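Local coordinates for clostripain-related protein (Bacteroides thetaiotaomicron, PDB 6N9J) that is a secreted cysteine protease of the clostripain (C11) family, probably cleaving peptide bonds in proteins, and is held here by an irreversible peptide inhibitor, at residues A76-Q81 against K90-T95; M138-L143 against V166-Q171; P206-A211 against A314-N319; N324-S329 against V336-F341. One frame throughout, in Å; residues are numbered along the deposited sequence.

Interaction 1 of 4, residues A76-Q81 against K90-T95; sequences ATYDAQ and KNVFTT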
loop_
_atom_site.group_PDB
_atom_site.type_symbol
_atom_site.label_atom_id
_atom_site.label_comp_id
_atom_site.label_asym_id
_atom_site.label_seq_id
_atom_site.Cartn_x
_atom_site.Cartn_y
_atom_site.Cartn_z
ATOM N N ALA A 76 -15.087 -20.011 -0.205
ATOM C CA ALA A 76 -15.026 -20.459 1.176
ATOM C C ALA A 76 -15.657 -19.434 2.113
ATOM O O ALA A 76 -15.686 -18.234 1.844
ATOM C CB ALA A 76 -13.582 -20.749 1.581
ATOM N N THR A 77 -16.183 -19.934 3.214
ATOM C CA THR A 77 -16.801 -19.088 4.202
ATOM C C THR A 77 -16.086 -19.388 5.509
ATOM O O THR A 77 -15.518 -20.477 5.676
ATOM C CB THR A 77 -18.318 -19.344 4.301
ATOM O OG1 THR A 77 -18.941 -18.283 5.036
ATOM C CG2 THR A 77 -18.597 -20.685 4.978
ATOM N N TYR A 78 -16.089 -18.424 6.423
ATOM C CA TYR A 78 -15.328 -18.565 7.656
ATOM C C TYR A 78 -16.115 -18.140 8.888
ATOM O O TYR A 78 -17.032 -17.320 8.799
ATOM C CB TYR A 78 -14.041 -17.738 7.584
ATOM C CG TYR A 78 -13.177 -18.015 6.378
ATOM C CD1 TYR A 78 -13.379 -17.335 5.177
ATOM C CD2 TYR A 78 -12.144 -18.946 6.439
ATOM C CE1 TYR A 78 -12.585 -17.591 4.067
ATOM C CE2 TYR A 78 -11.337 -19.201 5.333
ATOM C CZ TYR A 78 -11.567 -18.528 4.153
ATOM O OH TYR A 78 -10.767 -18.791 3.060
ATOM N N ASP A 79 -15.748 -18.693 10.040
ATOM C CA ASP A 79 -16.176 -18.119 11.311
ATOM C C ASP A 79 -15.535 -16.750 11.462
ATOM O O ASP A 79 -14.557 -16.451 10.779
ATOM C CB ASP A 79 -15.788 -19.012 12.491
ATOM C CG ASP A 79 -16.721 -20.186 12.664
ATOM O OD1 ASP A 79 -17.832 -19.987 13.202
ATOM O OD2 ASP A 79 -16.339 -21.310 12.275
ATOM N N ALA A 80 -16.089 -15.918 12.339
ATOM C CA ALA A 80 -15.440 -14.662 12.709
ATOM C C ALA A 80 -13.992 -14.948 13.073
ATOM O O ALA A 80 -13.722 -15.845 13.870
ATOM C CB ALA A 80 -16.167 -13.995 13.874
ATOM N N GLN A 81 -13.061 -14.220 12.466
ATOM C CA GLN A 81 -11.651 -14.507 12.697
ATOM C C GLN A 81 -10.764 -13.281 12.582
ATOM O O GLN A 81 -11.172 -12.254 12.052
ATOM C CB GLN A 81 -11.170 -15.579 11.721
ATOM C CG GLN A 81 -11.295 -15.189 10.267
ATOM C CD GLN A 81 -10.910 -16.337 9.348
ATOM O OE1 GLN A 81 -10.661 -17.456 9.806
ATOM N NE2 GLN A 81 -10.859 -16.068 8.051
ATOM N N LYS A 90 -2.506 -16.874 5.656
ATOM C CA LYS A 90 -1.916 -17.993 4.942
ATOM C C LYS A 90 -2.994 -18.934 4.405
ATOM O O LYS A 90 -2.949 -19.340 3.242
ATOM C CB LYS A 90 -0.952 -18.758 5.850
ATOM C CG LYS A 90 0.413 -18.095 6.017
ATOM C CD LYS A 90 1.297 -18.925 6.926
ATOM C CE LYS A 90 2.750 -18.532 6.788
ATOM N NZ LYS A 90 3.609 -19.515 7.509
ATOM N N ASN A 91 -3.970 -19.266 5.243
ATOM C CA ASN A 91 -5.056 -20.149 4.817
ATOM C C ASN A 91 -5.864 -19.528 3.676
ATOM O O ASN A 91 -6.202 -20.206 2.693
ATOM C CB ASN A 91 -5.971 -20.487 5.998
ATOM C CG ASN A 91 -7.127 -21.414 5.609
ATOM O OD1 ASN A 91 -8.260 -20.966 5.424
ATOM N ND2 ASN A 91 -6.843 -22.710 5.490
ATOM N N VAL A 92 -6.160 -18.234 3.797
ATOM C CA VAL A 92 -6.859 -17.529 2.730
ATOM C C VAL A 92 -6.067 -17.608 1.432
ATOM O O VAL A 92 -6.626 -17.931 0.386
ATOM C CB VAL A 92 -7.103 -16.051 3.080
ATOM C CG1 VAL A 92 -7.687 -15.310 1.880
ATOM C CG2 VAL A 92 -8.011 -15.937 4.290
ATOM N N PHE A 93 -4.770 -17.303 1.509
ATOM C CA PHE A 93 -3.872 -17.352 0.351
ATOM C C PHE A 93 -3.844 -18.724 -0.305
ATOM O O PHE A 93 -3.998 -18.847 -1.507
ATOM C CB PHE A 93 -2.435 -17.002 0.751
ATOM C CG PHE A 93 -2.195 -15.535 1.005
ATOM C CD1 PHE A 93 -3.117 -14.581 0.620
ATOM C CD2 PHE A 93 -1.019 -15.115 1.616
ATOM C CE1 PHE A 93 -2.884 -13.236 0.853
ATOM C CE2 PHE A 93 -0.783 -13.766 1.860
ATOM C CZ PHE A 93 -1.720 -12.828 1.468
ATOM N N THR A 94 -3.591 -19.743 0.506
ATOM C CA THR A 94 -3.430 -21.104 0.032
ATOM C C THR A 94 -4.669 -21.554 -0.731
ATOM O O THR A 94 -4.567 -22.125 -1.810
ATOM C CB THR A 94 -3.153 -22.060 1.200
ATOM O OG1 THR A 94 -1.890 -21.721 1.790
ATOM C CG2 THR A 94 -3.105 -23.499 0.723
ATOM N N THR A 95 -5.835 -21.259 -0.173
ATOM C CA THR A 95 -7.108 -21.594 -0.800
ATOM C C THR A 95 -7.325 -20.829 -2.100
ATOM O O THR A 95 -7.710 -21.407 -3.117
ATOM C CB THR A 95 -8.289 -21.293 0.151
ATOM O OG1 THR A 95 -8.127 -22.023 1.368
ATOM C CG2 THR A 95 -9.603 -21.677 -0.489
#

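Interaction 2 of 4, residues M138-L143 against V166-Q171; sequences MNIPDL and VEVVYQ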
loop_
_atom_site.group_PDB
_atom_site.type_symbol
_atom_site.label_atom_id
_atom_site.label_comp_id
_atom_site.label_asym_id
_atom_site.label_seq_id
_atom_site.Cartn_x
_atom_site.Cartn_y
_atom_site.Cartn_z
ATOM N N MET A 138 -0.813 -6.274 11.996
ATOM C CA MET A 138 0.190 -7.164 11.433
ATOM C C MET A 138 1.546 -6.467 11.292
ATOM O O MET A 138 1.657 -5.412 10.679
ATOM C CB MET A 138 -0.285 -7.710 10.069
ATOM C CG MET A 138 0.195 -9.128 9.752
ATOM S SD MET A 138 -0.248 -9.773 8.102
ATOM C CE MET A 138 0.253 -11.470 8.306
ATOM N N ASN A 139 2.577 -7.063 11.872
ATOM C CA ASN A 139 3.931 -6.547 11.717
ATOM C C ASN A 139 4.477 -6.962 10.352
ATOM O O ASN A 139 4.154 -8.042 9.859
ATOM C CB ASN A 139 4.823 -7.048 12.856
ATOM C CG ASN A 139 4.480 -6.401 14.194
ATOM O OD1 ASN A 139 4.817 -5.242 14.430
ATOM N ND2 ASN A 139 3.821 -7.153 15.083
ATOM N N ILE A 140 5.288 -6.110 9.734
ATOM C CA ILE A 140 5.746 -6.364 8.367
ATOM C C ILE A 140 6.529 -7.680 8.221
ATOM O O ILE A 140 6.378 -8.358 7.211
ATOM C CB ILE A 140 6.596 -5.188 7.832
ATOM C CG1 ILE A 140 5.838 -3.873 8.015
ATOM C CG2 ILE A 140 6.946 -5.397 6.355
ATOM C CD1 ILE A 140 4.484 -3.854 7.354
ATOM N N PRO A 141 7.352 -8.058 9.221
ATOM C CA PRO A 141 7.909 -9.415 9.139
ATOM C C PRO A 141 6.861 -10.538 9.134
ATOM O O PRO A 141 7.100 -11.572 8.513
ATOM C CB PRO A 141 8.784 -9.493 10.387
ATOM C CG PRO A 141 9.277 -8.107 10.535
ATOM C CD PRO A 141 8.095 -7.243 10.205
ATOM N N ASP A 142 5.732 -10.336 9.811
ATOM C CA ASP A 142 4.637 -11.313 9.798
ATOM C C ASP A 142 3.954 -11.351 8.432
ATOM O O ASP A 142 3.610 -12.418 7.936
ATOM C CB ASP A 142 3.601 -10.997 10.889
ATOM C CG ASP A 142 4.126 -11.252 12.290
ATOM O OD1 ASP A 142 4.968 -12.158 12.457
ATOM O OD2 ASP A 142 3.690 -10.550 13.229
ATOM N N LEU A 143 3.763 -10.178 7.831
ATOM C CA LEU A 143 3.222 -10.095 6.479
ATOM C C LEU A 143 4.135 -10.801 5.471
ATOM O O LEU A 143 3.658 -11.472 4.556
ATOM C CB LEU A 143 3.012 -8.636 6.077
ATOM C CG LEU A 143 2.442 -8.332 4.692
ATOM C CD1 LEU A 143 1.080 -9.005 4.473
ATOM C CD2 LEU A 143 2.333 -6.838 4.480
ATOM N N VAL A 166 10.256 2.988 2.074
ATOM C CA VAL A 166 11.392 2.266 1.515
ATOM C C VAL A 166 11.759 1.097 2.426
ATOM O O VAL A 166 12.274 0.077 1.961
ATOM C CB VAL A 166 12.625 3.208 1.300
ATOM C CG1 VAL A 166 13.243 3.596 2.620
ATOM C CG2 VAL A 166 13.685 2.566 0.393
ATOM N N GLU A 167 11.474 1.237 3.720
ATOM C CA GLU A 167 11.715 0.165 4.685
ATOM C C GLU A 167 10.785 -1.033 4.447
ATOM O O GLU A 167 11.204 -2.187 4.525
ATOM C CB GLU A 167 11.537 0.688 6.116
ATOM C CG GLU A 167 12.595 1.711 6.550
ATOM C CD GLU A 167 12.224 3.150 6.218
ATOM O OE1 GLU A 167 11.197 3.365 5.524
ATOM O OE2 GLU A 167 12.972 4.071 6.650
ATOM N N VAL A 168 9.520 -0.745 4.163
ATOM C CA VAL A 168 8.520 -1.782 3.932
ATOM C C VAL A 168 8.767 -2.505 2.617
ATOM O O VAL A 168 8.792 -3.730 2.558
ATOM C CB VAL A 168 7.102 -1.183 3.915
ATOM C CG1 VAL A 168 6.066 -2.252 3.575
ATOM C CG2 VAL A 168 6.788 -0.495 5.255
ATOM N N VAL A 169 8.922 -1.725 1.558
ATOM C CA VAL A 169 9.154 -2.257 0.229
ATOM C C VAL A 169 10.470 -3.058 0.174
ATOM O O VAL A 169 10.524 -4.121 -0.451
ATOM C CB VAL A 169 9.160 -1.125 -0.826
ATOM C CG1 VAL A 169 9.534 -1.669 -2.175
ATOM C CG2 VAL A 169 7.787 -0.443 -0.894
ATOM N N TYR A 170 11.522 -2.580 0.837
ATOM C CA TYR A 170 12.762 -3.358 0.866
ATOM C C TYR A 170 12.553 -4.673 1.627
ATOM O O TYR A 170 13.033 -5.720 1.195
ATOM C CB TYR A 170 13.934 -2.572 1.482
ATOM C CG TYR A 170 15.275 -3.257 1.235
ATOM C CD1 TYR A 170 15.986 -3.030 0.061
ATOM C CD2 TYR A 170 15.798 -4.163 2.149
ATOM C CE1 TYR A 170 17.186 -3.667 -0.183
ATOM C CE2 TYR A 170 16.997 -4.800 1.917
ATOM C CZ TYR A 170 17.690 -4.548 0.749
ATOM O OH TYR A 170 18.889 -5.184 0.510
ATOM N N GLN A 171 11.828 -4.620 2.745
ATOM C CA GLN A 171 11.569 -5.823 3.552
ATOM C C GLN A 171 10.789 -6.895 2.788
ATOM O O GLN A 171 10.996 -8.101 2.990
ATOM C CB GLN A 171 10.799 -5.471 4.823
ATOM C CG GLN A 171 10.880 -6.541 5.906
ATOM C CD GLN A 171 12.184 -6.501 6.710
ATOM O OE1 GLN A 171 12.800 -5.440 6.902
ATOM N NE2 GLN A 171 12.604 -7.667 7.194
#

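Interaction 3 of 4, residues P206-A211 against A314-N319; sequences PAVSIA and AVIWKN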
loop_
_atom_site.group_PDB
_atom_site.type_symbol
_atom_site.label_atom_id
_atom_site.label_comp_id
_atom_site.label_asym_id
_atom_site.label_seq_id
_atom_site.Cartn_x
_atom_site.Cartn_y
_atom_site.Cartn_z
ATOM N N PRO A 206 0.657 -3.412 -15.519
ATOM C CA PRO A 206 -0.481 -3.230 -14.603
ATOM C C PRO A 206 -0.226 -2.252 -13.451
ATOM O O PRO A 206 -1.161 -1.538 -13.076
ATOM C CB PRO A 206 -0.732 -4.646 -14.055
ATOM C CG PRO A 206 0.462 -5.474 -14.476
ATOM C CD PRO A 206 0.972 -4.838 -15.720
ATOM N N ALA A 207 0.994 -2.197 -12.916
ATOM C CA ALA A 207 1.262 -1.331 -11.763
ATOM C C ALA A 207 1.068 0.130 -12.147
ATOM O O ALA A 207 0.414 0.893 -11.440
ATOM C CB ALA A 207 2.672 -1.569 -11.218
ATOM N N VAL A 208 1.614 0.506 -13.293
ATOM C CA VAL A 208 1.438 1.853 -13.816
ATOM C C VAL A 208 -0.038 2.110 -14.109
ATOM O O VAL A 208 -0.569 3.163 -13.756
ATOM C CB VAL A 208 2.287 2.080 -15.096
ATOM C CG1 VAL A 208 1.970 3.430 -15.721
ATOM C CG2 VAL A 208 3.768 1.988 -14.769
ATOM N N SER A 209 -0.692 1.141 -14.758
ATOM C CA SER A 209 -2.121 1.249 -15.062
ATOM C C SER A 209 -2.955 1.468 -13.808
ATOM O O SER A 209 -3.885 2.280 -13.803
ATOM C CB SER A 209 -2.636 -0.003 -15.784
ATOM O OG SER A 209 -1.924 -0.228 -16.983
ATOM N N ILE A 210 -2.639 0.713 -12.758
ATOM C CA ILE A 210 -3.371 0.814 -11.499
ATOM C C ILE A 210 -3.190 2.217 -10.928
ATOM O O ILE A 210 -4.167 2.866 -10.523
ATOM C CB ILE A 210 -2.906 -0.267 -10.486
ATOM C CG1 ILE A 210 -3.350 -1.657 -10.956
ATOM C CG2 ILE A 210 -3.449 0.035 -9.057
ATOM C CD1 ILE A 210 -2.600 -2.833 -10.298
ATOM N N ALA A 211 -1.945 2.699 -10.947
ATOM C CA ALA A 211 -1.590 4.007 -10.394
ATOM C C ALA A 211 -2.294 5.147 -11.116
ATOM O O ALA A 211 -2.889 6.017 -10.488
ATOM C CB ALA A 211 -0.098 4.206 -10.460
ATOM N N ALA A 314 14.238 3.084 -9.608
ATOM C CA ALA A 314 13.414 2.326 -8.672
ATOM C C ALA A 314 12.012 2.906 -8.543
ATOM O O ALA A 314 11.040 2.158 -8.438
ATOM C CB ALA A 314 14.079 2.259 -7.305
ATOM N N VAL A 315 11.906 4.235 -8.524
ATOM C CA VAL A 315 10.601 4.890 -8.410
ATOM C C VAL A 315 10.151 5.270 -9.812
ATOM O O VAL A 315 10.511 6.325 -10.305
ATOM C CB VAL A 315 10.661 6.151 -7.496
ATOM C CG1 VAL A 315 9.274 6.792 -7.347
ATOM C CG2 VAL A 315 11.275 5.804 -6.125
ATOM N N ILE A 316 9.380 4.407 -10.473
ATOM C CA ILE A 316 9.172 4.581 -11.912
ATOM C C ILE A 316 7.915 5.379 -12.277
ATOM O O ILE A 316 7.691 5.707 -13.437
ATOM C CB ILE A 316 9.124 3.212 -12.631
ATOM C CG1 ILE A 316 7.969 2.358 -12.115
ATOM C CG2 ILE A 316 10.443 2.468 -12.449
ATOM C CD1 ILE A 316 7.765 1.106 -12.933
ATOM N N TRP A 317 7.104 5.712 -11.286
ATOM C CA TRP A 317 5.872 6.438 -11.545
ATOM C C TRP A 317 5.551 7.190 -10.263
ATOM O O TRP A 317 5.691 6.618 -9.189
ATOM C CB TRP A 317 4.728 5.469 -11.943
ATOM C CG TRP A 317 3.494 6.165 -12.466
ATOM C CD1 TRP A 317 3.136 6.338 -13.774
ATOM C CD2 TRP A 317 2.474 6.813 -11.683
ATOM N NE1 TRP A 317 1.961 7.051 -13.854
ATOM C CE2 TRP A 317 1.538 7.355 -12.590
ATOM C CE3 TRP A 317 2.263 6.975 -10.310
ATOM C CZ2 TRP A 317 0.402 8.038 -12.163
ATOM C CZ3 TRP A 317 1.143 7.669 -9.887
ATOM C CH2 TRP A 317 0.224 8.191 -10.814
ATOM N N LYS A 318 5.150 8.461 -10.357
ATOM C CA LYS A 318 4.591 9.159 -9.187
ATOM C C LYS A 318 3.703 10.324 -9.606
ATOM O O LYS A 318 3.887 10.918 -10.673
ATOM C CB LYS A 318 5.690 9.663 -8.253
ATOM C CG LYS A 318 6.469 10.840 -8.817
ATOM C CD LYS A 318 7.617 11.217 -7.912
ATOM C CE LYS A 318 8.588 12.118 -8.644
ATOM N NZ LYS A 318 7.890 13.331 -9.127
ATOM N N ASN A 319 2.721 10.636 -8.767
ATOM C CA ASN A 319 1.894 11.807 -9.002
ATOM C C ASN A 319 1.172 12.205 -7.732
ATOM O O ASN A 319 0.826 11.361 -6.913
ATOM C CB ASN A 319 0.887 11.556 -10.124
ATOM C CG ASN A 319 0.823 12.701 -11.109
ATOM O OD1 ASN A 319 1.155 13.837 -10.775
ATOM N ND2 ASN A 319 0.396 12.412 -12.335
#

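Interaction 4 of 4, residues N324-S329 against V336-F341; sequences NYCTYS and VSMDGF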
loop_
_atom_site.group_PDB
_atom_site.type_symbol
_atom_site.label_atom_id
_atom_site.label_comp_id
_atom_site.label_asym_id
_atom_site.label_seq_id
_atom_site.Cartn_x
_atom_site.Cartn_y
_atom_site.Cartn_z
ATOM N N ASN A 324 -2.631 17.416 -0.082
ATOM C CA ASN A 324 -3.346 16.211 0.336
ATOM C C ASN A 324 -4.023 16.493 1.674
ATOM O O ASN A 324 -3.546 17.330 2.445
ATOM C CB ASN A 324 -2.398 15.015 0.471
ATOM C CG ASN A 324 -2.230 14.243 -0.816
ATOM O OD1 ASN A 324 -2.257 13.012 -0.821
ATOM N ND2 ASN A 324 -2.063 14.961 -1.920
ATOM N N TYR A 325 -5.123 15.802 1.958
ATOM C CA TYR A 325 -5.764 15.913 3.263
ATOM C C TYR A 325 -5.029 15.045 4.282
ATOM O O TYR A 325 -4.722 13.890 4.009
ATOM C CB TYR A 325 -7.233 15.514 3.173
ATOM C CG TYR A 325 -8.044 15.731 4.450
ATOM C CD1 TYR A 325 -8.649 16.948 4.710
ATOM C CD2 TYR A 325 -8.223 14.696 5.372
ATOM C CE1 TYR A 325 -9.401 17.140 5.861
ATOM C CE2 TYR A 325 -8.973 14.871 6.514
ATOM C CZ TYR A 325 -9.563 16.093 6.756
ATOM O OH TYR A 325 -10.310 16.278 7.897
ATOM N N CYS A 326 -4.730 15.615 5.450
ATOM C CA CYS A 326 -4.026 14.881 6.501
ATOM C C CYS A 326 -4.746 15.109 7.796
ATOM O O CYS A 326 -5.462 16.103 7.941
ATOM C CB CYS A 326 -2.557 15.327 6.629
ATOM S SG CYS A 326 -1.476 14.830 5.244
ATOM N N THR A 327 -4.548 14.209 8.752
ATOM C CA THR A 327 -5.298 14.294 9.987
ATOM C C THR A 327 -4.392 14.496 11.186
ATOM O O THR A 327 -3.219 14.136 11.174
ATOM C CB THR A 327 -6.176 13.026 10.218
ATOM O OG1 THR A 327 -5.347 11.868 10.395
ATOM C CG2 THR A 327 -7.121 12.804 9.044
ATOM N N TYR A 328 -4.950 15.103 12.218
ATOM C CA TYR A 328 -4.296 15.141 13.510
ATOM C C TYR A 328 -4.672 13.880 14.257
ATOM O O TYR A 328 -5.550 13.134 13.814
ATOM C CB TYR A 328 -4.719 16.359 14.304
ATOM C CG TYR A 328 -4.411 17.693 13.682
ATOM C CD1 TYR A 328 -5.281 18.275 12.772
ATOM C CD2 TYR A 328 -3.276 18.408 14.066
ATOM C CE1 TYR A 328 -5.011 19.520 12.230
ATOM C CE2 TYR A 328 -3.000 19.638 13.534
ATOM C CZ TYR A 328 -3.866 20.194 12.615
ATOM O OH TYR A 328 -3.583 21.429 12.092
ATOM N N SER A 329 -4.027 13.651 15.396
ATOM C CA SER A 329 -4.339 12.499 16.230
ATOM C C SER A 329 -5.774 12.572 16.735
ATOM O O SER A 329 -6.387 11.547 17.002
ATOM C CB SER A 329 -3.368 12.412 17.406
ATOM O OG SER A 329 -2.031 12.394 16.937
ATOM N N VAL A 336 -2.714 19.676 3.479
ATOM C CA VAL A 336 -1.286 19.926 3.693
ATOM C C VAL A 336 -0.537 19.930 2.353
ATOM O O VAL A 336 -0.830 19.120 1.474
ATOM C CB VAL A 336 -0.678 18.861 4.630
ATOM C CG1 VAL A 336 0.842 19.004 4.703
ATOM C CG2 VAL A 336 -1.320 18.951 6.014
ATOM N N SER A 337 0.423 20.834 2.192
ATOM C CA SER A 337 1.159 20.943 0.933
ATOM C C SER A 337 2.027 19.708 0.660
ATOM O O SER A 337 2.729 19.224 1.551
ATOM C CB SER A 337 2.024 22.206 0.939
ATOM O OG SER A 337 2.709 22.375 -0.289
ATOM N N MET A 338 1.967 19.192 -0.571
ATOM C CA MET A 338 2.812 18.067 -0.968
ATOM C C MET A 338 4.041 18.546 -1.751
ATOM O O MET A 338 4.688 17.761 -2.450
ATOM C CB MET A 338 2.017 17.043 -1.800
ATOM C CG MET A 338 1.015 16.218 -0.971
ATOM S SD MET A 338 1.770 15.160 0.288
ATOM C CE MET A 338 1.052 15.811 1.790
ATOM N N ASP A 339 4.360 19.832 -1.625
ATOM C CA ASP A 339 5.547 20.398 -2.264
ATOM C C ASP A 339 6.814 19.660 -1.819
ATOM O O ASP A 339 7.112 19.598 -0.628
ATOM C CB ASP A 339 5.655 21.885 -1.937
ATOM C CG ASP A 339 6.802 22.553 -2.648
ATOM O OD1 ASP A 339 6.614 22.962 -3.814
ATOM O OD2 ASP A 339 7.889 22.675 -2.039
ATOM N N GLY A 340 7.531 19.074 -2.775
ATOM C CA GLY A 340 8.723 18.298 -2.475
ATOM C C GLY A 340 8.546 16.798 -2.659
ATOM O O GLY A 340 9.481 16.022 -2.474
ATOM N N PHE A 341 7.340 16.388 -3.035
ATOM C CA PHE A 341 6.970 14.977 -3.125
ATOM C C PHE A 341 7.782 14.201 -4.155
ATOM O O PHE A 341 7.789 14.535 -5.340
ATOM C CB PHE A 341 5.474 14.892 -3.446
ATOM C CG PHE A 341 4.987 13.529 -3.839
ATOM C CD1 PHE A 341 4.671 12.581 -2.878
ATOM C CD2 PHE A 341 4.782 13.214 -5.177
ATOM C CE1 PHE A 341 4.192 11.338 -3.242
ATOM C CE2 PHE A 341 4.298 11.971 -5.548
ATOM C CZ PHE A 341 4.006 11.031 -4.582
#

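Interaction 1 of 4, residues A76-Q81 against K90-T95
CG of Tyr78 stands anti to the carbonyl carbon (chi1 -54°), which carries the phenol toward helix 86-99, and Asn91 answers with its own CG anti to the backbone N (chi1 -180°). The two flat groups meet almost at right angles, with ring and amide planes 87° apart. Asn91 OD1 comes in at the ring edge, near the ring plane, 3.5 Å from Tyr78 CE2, so the amide oxygen faces a C-H of the ring rather than its pi cloud. Tyr78 OH stays 4.1 Å from Asn91 OD1, too far for a hydrogen bond. On the next residue, Val92, the hydroxyl touches the helix backbone and a methyl: OH lies 4.2 Å from Val92 CG2, which approaches the ring obliquely.

The contact joins the edge of the large mixed sheet to a helix packed on it. Ala76 is backbone-bonded to Leu60 of strand 59-65, and the helix rests Val92 on Tyr16 and Phe93 on Leu14 of strand 9-18. Beyond the ring, Gln81 NE2 is hydrogen-bonded to Tyr51 OH. Within the helix Thr95 grips the carbonyl of Asn91 twice: Thr95 OG1 donates to Asn91 O at 3.0 Å, and Thr95 N reaches that oxygen from the opposite face of its plane. Thr94 OG1 likewise joins Thr94 N on Lys90 O.

Interaction 2 of 4, residues M138-L143 against V166-Q171
Ile140 presses one methyl, CG2, against two residues of helix 166-171. The closest partner is the aliphatic root of Gln171, whose CB and CG both lie 4.1 Å from Ile140 CG2. Val168, one helical turn earlier, meets the same methyl with its CG1 at 4.3 Å. Here the backbones come nearest, Ile140 CA and Val168 CA being 7.0 Å apart. Ile140 CG2 is anti to the backbone N, which sends this branch rather than CG1 to the opposing helix, where it crosses the Gln171 chain at a slant.

Gln171 bends sharply at its second torsion (chi2 80°), and this lets the chain offer its CB and CG to the isoleucine while the amide turns elsewhere. Its OE1 accepts a bond from the backbone N of Glu365, at the start of helix 365-369. Ile140 sits in the first turn of helix 140-146, where Leu143 N donates to Asn139 O at 3.0 Å. Asn139 ND2 is bonded to Tyr119 O. On the other helix, Glu167 OE2 is held by Tyr347 N, Thr346 OG1 and Tyr360 OH, while Tyr170 sets its ring edge-to-face with Trp366.

The contact thus joins the helix that follows the small strand 136-138 to the one that follows core strand 155-159. Between the two segments the binding is apolar, dispersion between a methyl and saturated carbons, so its strength rests on burial and fit, while Gln171 OE1 turns away to the start of helix 365-369.

Interaction 3 of 4, residues P206-A211 against A314-N319
Ala211 sets its methyl over one face of the Trp317 indole in a CH-pi contact. Its CB lies 3.7 Å from the centroid of the six-membered ring and only 13° off the ring normal, displaced toward the rim, where Ala211 CB is 3.6 Å from Trp317 CE3. With CG anti to the backbone N (chi1 -170°), the indole extends to helix 206-221, and its far end reaches the helix backbone, with Trp317 CH2 3.8 Å from Ala211 O.

Aliphatic packing flanks this CH-pi contact. Val208 CG1 touches the five-membered ring obliquely, 3.7 Å from Trp317 CD1. The other branch of the valine turns to Ile316: Val208 CG2 and Ile316 CD1 stand 4.5 Å apart, a loose contact that depends on the extended end of the isoleucine.

The polar contribution lies just past the segment. Trp317 NE1 is hydrogen-bonded to Glu212 OE2, which fixes the rotation of the indole about its bond to CB. A leucine in place of Trp317 would probably strip Ala211 of its aromatic face, open a gap beside Val208 and leave the Glu212 carboxylate without this N-H.

Over these short segments the helix and strand 315-319 run parallel, 9° apart, with axes 9.4 Å from each other. Ala207 and Ala211 also rest on Val242 of the adjacent strand 239-244, while Ile210 packs on helix 193-200 and strand 155-159. A helix lying along the strands of a central sheet in this way is the layered alpha/beta packing of clan CD peptidases.

Interaction 4 of 4, residues N324-S329 against V336-F341
Asn324 and Val336 are tied by two backbone hydrogen bonds: Asn324 N donates to Val336 O at 2.9 Å, and Val336 N to Asn324 O at 2.7 Å. Both are nearly straight, with N-H...O angles of 163° and 164°. They make this an antiparallel hydrogen-bonded pair of the beta hairpin formed by strands 315-327 and 333-337, the end of the central mixed sheet. The ladder continues on both sides, through Cys326 with Lys334 and Met338 with Asp322.

From Met338 the chain turns away in a type II turn, closed by Phe341 N to Met338 O at 3.0 Å. Gly340 takes backbone angles (phi 108°) at which a side chain would jam against the preceding carbonyl oxygen.

Side chains of the two segments pack together on the face that holds Asn324 and Val336. Met338, bent at its second and third torsions, folds back across the Asn324 side chain at about a right angle. Its methyl CE reaches Asn324 CB at 3.8 Å. An alanine at Met338 would probably open a gap over Asn324 CB and ND2 and take away the contact with Cys326 SG. Asn324 OD1 has a weak hydrogen bond to Ser239 OG on the neighbouring strand. Tyr325 and Thr327 pack on the bound peptide inhibitor, so this strand borders the occupied site.

Cys326 packs on both partners: its CB lies 3.9 Å from Val336 CG2, and its SG 4.4 Å from Met338 CE. The nearest side-chain approach is Met338 CG, set 3.5 Å from Asn324 ND2.

In the fold
Read from the N terminus, the four contacts follow in series; none encloses or crosses another. Interaction 1 closes a loop of eight residues, fastening the edge of the large mixed sheet to helix 86-99. Interaction 2 joins two helices across a 22-residue gap between its segments, its centre about 22 Å from that of interaction 1. Interaction 3 spans by far the longest gap, 102 residues, and brings helix 206-221 onto strand 315-327. That same strand then turns into the tight hairpin of interaction 4, across six residues. Interactions 3 and 4 touch, the Phe341 ring packing on Lys318 and Asn319. Interactions 1 and 4, at distant parts of one sheet, lie on opposite sides of the chain's centre.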